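Local structure of ATP-dependent helicase FUN30 (Saccharomyces cerevisiae S288c, 5GN1) at residues E69-I72 against V73-K77; N119-N122 against D123-T127; I258-T261 against K262-G265. The protein remodels nucleosomes by ATP hydrolysis in DNA repair and heterochromatin organization, the chain here being the C-terminal part of its ATPase domain. All coordinates share one frame; numbering follows the deposited sequence. Where two conformers were deposited one is given.

Contact 1. Residues E69-I72 against V73-K77; sequences EIQI and VLEHK
I72 O receives the short backbone bond of this helical turn: H76 N donates to it at 2.6 Å, nearly in line with the carbonyl bond. The pair belongs to the middle of helix 60-82, where E69 O, I70 O and Q71 O take the amides of V73, L74 and E75 in the same i to i+4 pattern. Side-chain carbons also sit close to two of these oxygens. V73 CG2 rests 3.1 Å from E69 O, and L74 CG lies 3.2 Å from I70 O, while I70 CG2 only grazes L74 CG. Q71 is exposed and extended, CG anti to its backbone nitrogen (chi1 -174°), whereas E75 is buried. E75 turns CG back beside its own nitrogen (chi1 -64°), 3.4 Å from Q71 O; this carries the carboxylate to the Q71 amide, the planes 70° apart. E75 OE2 also faces E91 OE1, a like-charge pair that may favour a proton on one of them. With an alanine in place of E75, Q71 would probably lose the carboxylate beside its NE2 and CG, and P86 part of its packing. Elsewhere, I72 and H76 press on L103, I70 and L74 meet helix 345-359, and H76 ND1 bonds to E352. Q71 NE2 lies 3.5 Å from E75 OE2.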
loop_
_atom_site.group_PDB
_atom_site.type_symbol
_atom_site.label_atom_id
_atom_site.label_comp_id
_atom_site.label_asym_id
_atom_site.label_seq_id
_atom_site.Cartn_x
_atom_site.Cartn_y
_atom_site.Cartn_z
ATOM N N GLU A 69 -15.510 0.256 7.297
ATOM C CA GLU A 69 -15.605 1.085 6.099
ATOM C C GLU A 69 -16.861 0.772 5.302
ATOM O O GLU A 69 -17.483 1.676 4.723
ATOM C CB GLU A 69 -14.370 0.891 5.215
ATOM C CG GLU A 69 -13.104 1.476 5.795
ATOM C CD GLU A 69 -13.200 2.982 6.016
ATOM O OE1 GLU A 69 -13.862 3.675 5.205
ATOM O OE2 GLU A 69 -12.628 3.457 7.015
ATOM N N ILE A 70 -17.227 -0.511 5.226
ATOM C CA ILE A 70 -18.424 -0.884 4.483
ATOM C C ILE A 70 -19.663 -0.323 5.171
ATOM O O ILE A 70 -20.630 0.054 4.502
ATOM C CB ILE A 70 -18.508 -2.415 4.311
ATOM C CG1 ILE A 70 -17.480 -2.901 3.290
ATOM C CG2 ILE A 70 -19.915 -2.849 3.884
ATOM C CD1 ILE A 70 -17.848 -2.596 1.835
ATOM N N GLN A 71 -19.641 -0.207 6.474
ATOM C CA GLN A 71 -20.749 0.375 7.207
ATOM C C GLN A 71 -20.872 1.859 6.841
ATOM O O GLN A 71 -21.955 2.326 6.618
ATOM C CB GLN A 71 -20.590 0.192 8.704
ATOM C CG GLN A 71 -21.786 0.652 9.531
ATOM C CD GLN A 71 -21.698 0.316 11.017
ATOM O OE1 GLN A 71 -20.764 -0.362 11.459
ATOM N NE2 GLN A 71 -22.674 0.788 11.791
ATOM N N ILE A 72 -19.755 2.579 6.761
ATOM C CA ILE A 72 -19.798 3.978 6.342
ATOM C C ILE A 72 -20.318 4.076 4.917
ATOM O O ILE A 72 -21.161 4.931 4.604
ATOM C CB ILE A 72 -18.413 4.639 6.505
ATOM C CG1 ILE A 72 -17.946 4.525 7.954
ATOM C CG2 ILE A 72 -18.480 6.090 6.117
ATOM C CD1 ILE A 72 -16.511 5.018 8.191
ATOM N N VAL A 73 -19.867 3.167 4.040
ATOM C CA VAL A 73 -20.356 3.127 2.663
ATOM C C VAL A 73 -21.875 3.006 2.635
ATOM O O VAL A 73 -22.556 3.653 1.827
ATOM C CB VAL A 73 -19.698 1.969 1.889
ATOM C CG1 VAL A 73 -20.358 1.822 0.537
ATOM C CG2 VAL A 73 -18.199 2.217 1.724
ATOM N N LEU A 74 -22.423 2.147 3.496
ATOM C CA LEU A 74 -23.870 1.986 3.579
ATOM C C LEU A 74 -24.533 3.268 4.059
ATOM O O LEU A 74 -25.508 3.730 3.463
ATOM C CB LEU A 74 -24.214 0.829 4.515
ATOM C CG LEU A 74 -23.703 -0.553 4.101
ATOM C CD1 LEU A 74 -24.067 -1.612 5.161
ATOM C CD2 LEU A 74 -24.230 -0.926 2.720
ATOM N N GLU A 75 -24.028 3.839 5.157
ATOM C CA GLU A 75 -24.595 5.080 5.680
ATOM C C GLU A 75 -24.465 6.211 4.672
ATOM O O GLU A 75 -25.371 7.044 4.543
ATOM C CB GLU A 75 -23.917 5.449 6.998
ATOM C CG GLU A 75 -24.175 4.439 8.090
ATOM C CD GLU A 75 -23.223 4.577 9.247
ATOM O OE1 GLU A 75 -22.289 5.408 9.169
ATOM O OE2 GLU A 75 -23.410 3.847 10.242
ATOM N N HIS A 76 -23.342 6.249 3.939
ATOM C CA HIS A 76 -23.139 7.274 2.916
ATOM C C HIS A 76 -24.077 7.060 1.737
ATOM O O HIS A 76 -24.698 8.009 1.245
ATOM C CB HIS A 76 -21.664 7.279 2.469
ATOM C CG HIS A 76 -21.366 8.186 1.311
ATOM N ND1 HIS A 76 -21.064 7.710 0.055
ATOM C CD2 HIS A 76 -21.285 9.538 1.227
ATOM C CE1 HIS A 76 -20.833 8.724 -0.762
ATOM N NE2 HIS A 76 -20.956 9.845 -0.075
ATOM N N LYS A 77 -24.199 5.835 1.294
ATOM C CA LYS A 77 -25.029 5.553 0.147
ATOM C C LYS A 77 -26.527 5.747 0.383
ATOM O O LYS A 77 -27.254 6.062 -0.510
ATOM C CB LYS A 77 -24.694 4.194 -0.399
ATOM C CG LYS A 77 -25.290 3.906 -1.738
ATOM C CD LYS A 77 -24.623 4.667 -2.838
ATOM C CE LYS A 77 -25.383 4.433 -4.109
ATOM N NZ LYS A 77 -24.927 5.253 -5.223
#

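Contact 2. Residues N119-N122 against D123-T127; sequences NIYN and DKIIT
The N-terminal cap of helix 123-133 is formed by N122, the residue just before its first turn. Its backbone oxygen takes the first i to i+4 bond of the helix: I126 N donates to N122 O at 3.0 Å with an N-H...O angle of 150°, nearly straight on to the carbonyl. I125 N also approaches N122 O, but that bond is bent and weak. The side chain of N122 folds back over the same I125 amide, OD1 accepting from I125 N at 2.7 Å, which is the capping bond. This fold-back follows from chi1 of 62°, which lodges CG between the backbone nitrogen and the carbonyl carbon. The exact place of OD1 is less sure, because the model sets it too near the I125 side chain.

Ahead of the cap the chain makes an inverse gamma turn centred on Y121, with a weak bond from N122 N to I120 O. Y121, at its centre, lies against the first turn of the helix. I125 CG2 touches the ring obliquely at Y121 CD2, 3.8 Å away, the two side chains crossing at about a right angle. I126 CG2 lies 3.6 Å from Y121 O and 4.1 Å from Y121 CB. Beyond them, Y121 rests on L160 and H161 of helix 157-166, and I126 packs on M152 of helix 145-153. D123 turns its carboxylate to a salt bridge with R118, which also donates to Y121 O. One turn into the helix, T127 OG1 gives a bond of 2.8 Å to D123 O, and K149 NZ bonds to the same hydroxyl oxygen.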
loop_
_atom_site.group_PDB
_atom_site.type_symbol
_atom_site.label_atom_id
_atom_site.label_comp_id
_atom_site.label_asym_id
_atom_site.label_seq_id
_atom_site.Cartn_x
_atom_site.Cartn_y
_atom_site.Cartn_z
ATOM N N ASN A 119 -5.540 2.348 14.373
ATOM C CA ASN A 119 -6.249 1.625 15.429
ATOM C C ASN A 119 -5.470 1.204 16.656
ATOM O O ASN A 119 -6.002 1.202 17.766
ATOM C CB ASN A 119 -6.698 0.304 14.788
ATOM C CG ASN A 119 -7.781 0.485 13.761
ATOM O OD1 ASN A 119 -8.953 0.719 14.085
ATOM N ND2 ASN A 119 -7.401 0.368 12.502
ATOM N N ILE A 120 -4.182 0.907 16.473
ATOM C CA ILE A 120 -3.349 0.535 17.611
ATOM C C ILE A 120 -3.092 1.814 18.395
ATOM O O ILE A 120 -3.230 1.852 19.626
ATOM C CB ILE A 120 -2.044 -0.122 17.132
ATOM C CG1 ILE A 120 -2.369 -1.467 16.458
ATOM C CG2 ILE A 120 -1.060 -0.291 18.276
ATOM C CD1 ILE A 120 -1.176 -2.093 15.761
ATOM N N TYR A 121 -2.738 2.889 17.689
ATOM C CA TYR A 121 -2.485 4.186 18.315
ATOM C C TYR A 121 -3.815 4.931 18.485
ATOM O O TYR A 121 -4.104 5.922 17.817
ATOM C CB TYR A 121 -1.488 4.984 17.481
ATOM C CG TYR A 121 -0.083 4.418 17.435
ATOM C CD1 TYR A 121 0.276 3.456 16.494
ATOM C CD2 TYR A 121 0.889 4.849 18.331
ATOM C CE1 TYR A 121 1.556 2.939 16.443
ATOM C CE2 TYR A 121 2.176 4.336 18.292
ATOM C CZ TYR A 121 2.504 3.374 17.340
ATOM O OH TYR A 121 3.779 2.850 17.278
ATOM N N ASN A 122 -4.649 4.422 19.376
ATOM C CA ASN A 122 -5.975 4.946 19.622
ATOM C C ASN A 122 -5.957 6.308 20.307
ATOM O O ASN A 122 -4.947 6.732 20.760
ATOM C CB ASN A 122 -6.789 3.969 20.435
ATOM C CG ASN A 122 -6.180 3.715 21.783
ATOM O OD1 ASN A 122 -5.758 4.615 22.442
ATOM N ND2 ASN A 122 -6.122 2.491 22.162
ATOM N N ASP A 123 -7.115 6.953 20.358
ATOM C CA ASP A 123 -7.207 8.282 20.936
ATOM C C ASP A 123 -6.530 8.417 22.260
ATOM O O ASP A 123 -5.902 9.426 22.518
ATOM C CB ASP A 123 -8.633 8.792 20.931
ATOM C CG ASP A 123 -9.182 9.073 19.539
ATOM O OD1 ASP A 123 -8.430 8.911 18.564
ATOM O OD2 ASP A 123 -10.366 9.438 19.399
ATOM N N LYS A 124 -6.655 7.398 23.104
ATOM C CA LYS A 124 -6.037 7.417 24.425
ATOM C C LYS A 124 -4.514 7.318 24.268
ATOM O O LYS A 124 -3.762 7.897 25.053
ATOM C CB LYS A 124 -6.701 6.384 25.340
ATOM C CG LYS A 124 -8.213 6.507 25.425
ATOM C CD LYS A 124 -8.626 7.530 26.469
ATOM C CE LYS A 124 -10.101 7.401 26.816
ATOM N NZ LYS A 124 -10.588 8.561 27.611
ATOM N N ILE A 125 -4.085 6.633 23.225
ATOM C CA ILE A 125 -2.668 6.454 22.914
ATOM C C ILE A 125 -1.951 7.717 22.397
ATOM O O ILE A 125 -0.841 7.988 22.853
ATOM C CB ILE A 125 -2.479 5.319 21.896
ATOM C CG1 ILE A 125 -3.207 4.052 22.372
ATOM C CG2 ILE A 125 -1.005 5.051 21.659
ATOM C CD1 ILE A 125 -3.042 3.785 23.843
ATOM N N ILE A 126 -2.545 8.468 21.464
ATOM C CA ILE A 126 -1.879 9.645 20.967
ATOM C C ILE A 126 -1.891 10.787 21.946
ATOM O O ILE A 126 -1.016 11.642 21.931
ATOM C CB ILE A 126 -2.391 10.024 19.584
ATOM C CG1 ILE A 126 -3.842 10.362 19.642
ATOM C CG2 ILE A 126 -2.163 8.891 18.612
ATOM C CD1 ILE A 126 -4.370 10.797 18.312
ATOM N N THR A 127 -2.882 10.787 22.823
ATOM C CA THR A 127 -2.959 11.829 23.825
ATOM C C THR A 127 -1.703 11.752 24.647
ATOM O O THR A 127 -1.028 12.725 24.798
ATOM C CB THR A 127 -4.171 11.632 24.709
ATOM O OG1 THR A 127 -5.354 11.816 23.947
ATOM C CG2 THR A 127 -4.163 12.601 25.817
#

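Contact 3. Residues I258-T261 against K262-G265; sequences ILST and KAGG
L259, near the end of strand 256-260, sets its side chain against the turn that follows: L259 CD2 lies 3.8 Å from A263 CB. The strand belongs to the parallel sheet of the second RecA-like lobe, and the sequence STKAGG matches the start of helicase motif V in the SNF2 family. The leucine also reaches I268 and L270 from the loop beyond, and its backbone pairs with I207 and S209.

S260 comes next and ends the strand. Its carbonyl oxygen accepts from A263 N at 2.8 Å, the donor standing well above the carbonyl plane, consistent with a 3-10 turn. A263 CB comes within 3.2 Å of S260 O, and the methyl lies against both L259 and L232, of two neighbouring strands. S260 was modelled in two conformers. In one of them, OG lies beside K262 CG, and the lysine is bent at its last torsion (chi4 -79°), which brings K262 NZ to 3.4 Å from S260 CB; this detail is tentative.

T261 turns its side chain from the following residues to F208 and L210 and keeps its backbone paired with S209. Its carbonyl repeats the pattern, taking G264 N at 2.8 Å, again from above the plane. A CB on G264 would probably come too near T261 O, at about 2.9 Å. The 3-10 turn continues for another step, where G265 N donates to K262 O at 2.9 Å.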
loop_
_atom_site.group_PDB
_atom_site.type_symbol
_atom_site.label_atom_id
_atom_site.label_comp_id
_atom_site.label_asym_id
_atom_site.label_seq_id
_atom_site.Cartn_x
_atom_site.Cartn_y
_atom_site.Cartn_z
ATOM N N ILE A 258 12.145 -3.291 -4.594
ATOM C CA ILE A 258 10.786 -2.797 -4.405
ATOM C C ILE A 258 10.673 -1.428 -5.067
ATOM O O ILE A 258 11.577 -0.589 -4.949
ATOM C CB ILE A 258 10.375 -2.761 -2.915
ATOM C CG1 ILE A 258 11.108 -1.660 -2.140
ATOM C CG2 ILE A 258 10.571 -4.136 -2.251
ATOM C CD1 ILE A 258 10.665 -1.583 -0.677
ATOM N N LEU A 259 9.581 -1.220 -5.813
ATOM C CA LEU A 259 9.419 -0.039 -6.655
ATOM C C LEU A 259 7.979 0.435 -6.625
ATOM O O LEU A 259 7.056 -0.350 -6.380
ATOM C CB LEU A 259 9.767 -0.297 -8.138
ATOM C CG LEU A 259 11.125 -0.896 -8.501
ATOM C CD1 LEU A 259 10.968 -2.367 -8.786
ATOM C CD2 LEU A 259 11.700 -0.169 -9.730
ATOM N N SER A 260 7.787 1.726 -6.892
ATOM C CA SER A 260 6.445 2.204 -7.194
ATOM C C SER A 260 6.068 1.768 -8.606
ATOM O O SER A 260 6.914 1.680 -9.499
ATOM C CB SER A 260 6.348 3.726 -7.067
ATOM O OG SER A 260 7.338 4.372 -7.843
ATOM N N THR A 261 4.783 1.467 -8.794
ATOM C CA THR A 261 4.302 1.057 -10.109
ATOM C C THR A 261 4.615 2.110 -11.166
ATOM O O THR A 261 4.914 1.762 -12.313
ATOM C CB THR A 261 2.812 0.760 -10.020
ATOM O OG1 THR A 261 2.631 -0.303 -9.082
ATOM C CG2 THR A 261 2.243 0.340 -11.359
ATOM N N LYS A 262 4.618 3.388 -10.782
ATOM C CA LYS A 262 4.989 4.464 -11.698
ATOM C C LYS A 262 6.441 4.352 -12.168
ATOM O O LYS A 262 6.773 4.874 -13.238
ATOM C CB LYS A 262 4.728 5.833 -11.039
ATOM C CG LYS A 262 5.501 6.106 -9.734
ATOM C CD LYS A 262 4.961 7.330 -8.943
ATOM C CE LYS A 262 5.864 7.761 -7.744
ATOM N NZ LYS A 262 5.822 7.008 -6.419
ATOM N N ALA A 263 7.313 3.658 -11.419
ATOM C CA ALA A 263 8.650 3.407 -11.955
ATOM C C ALA A 263 8.598 2.564 -13.219
ATOM O O ALA A 263 9.547 2.596 -14.012
ATOM C CB ALA A 263 9.558 2.739 -10.910
ATOM N N GLY A 264 7.504 1.826 -13.437
ATOM C CA GLY A 264 7.304 1.179 -14.717
ATOM C C GLY A 264 7.451 2.129 -15.887
ATOM O O GLY A 264 7.783 1.705 -16.998
ATOM N N GLY A 265 7.234 3.425 -15.656
ATOM C CA GLY A 265 7.372 4.435 -16.686
ATOM C C GLY A 265 8.712 5.126 -16.799
ATOM O O GLY A 265 8.861 6.015 -17.644
#

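Overall arrangement
The three contacts follow one another along the chain without interlocking. Contact 1 lies in helix 60-82, and contact 2 caps helix 123-133, after helix 100-110. Their centres are 24 Å apart and their nearest atoms about 8 Å, close but not touching. Contact 3 is at the other side of the chain's centre, in the RecA-like sheet. The centres of contacts 1 and 3 are 32 Å apart, with nearest atoms about 22 Å apart. The centres of contacts 2 and 3 are 33 Å apart, with nearest atoms about 20 Å apart. Residues 258-265 lie in the helicase C-terminal domain, where the sequence matches motif V, whereas contacts 1 and 2 lie in helical parts away from that sheet.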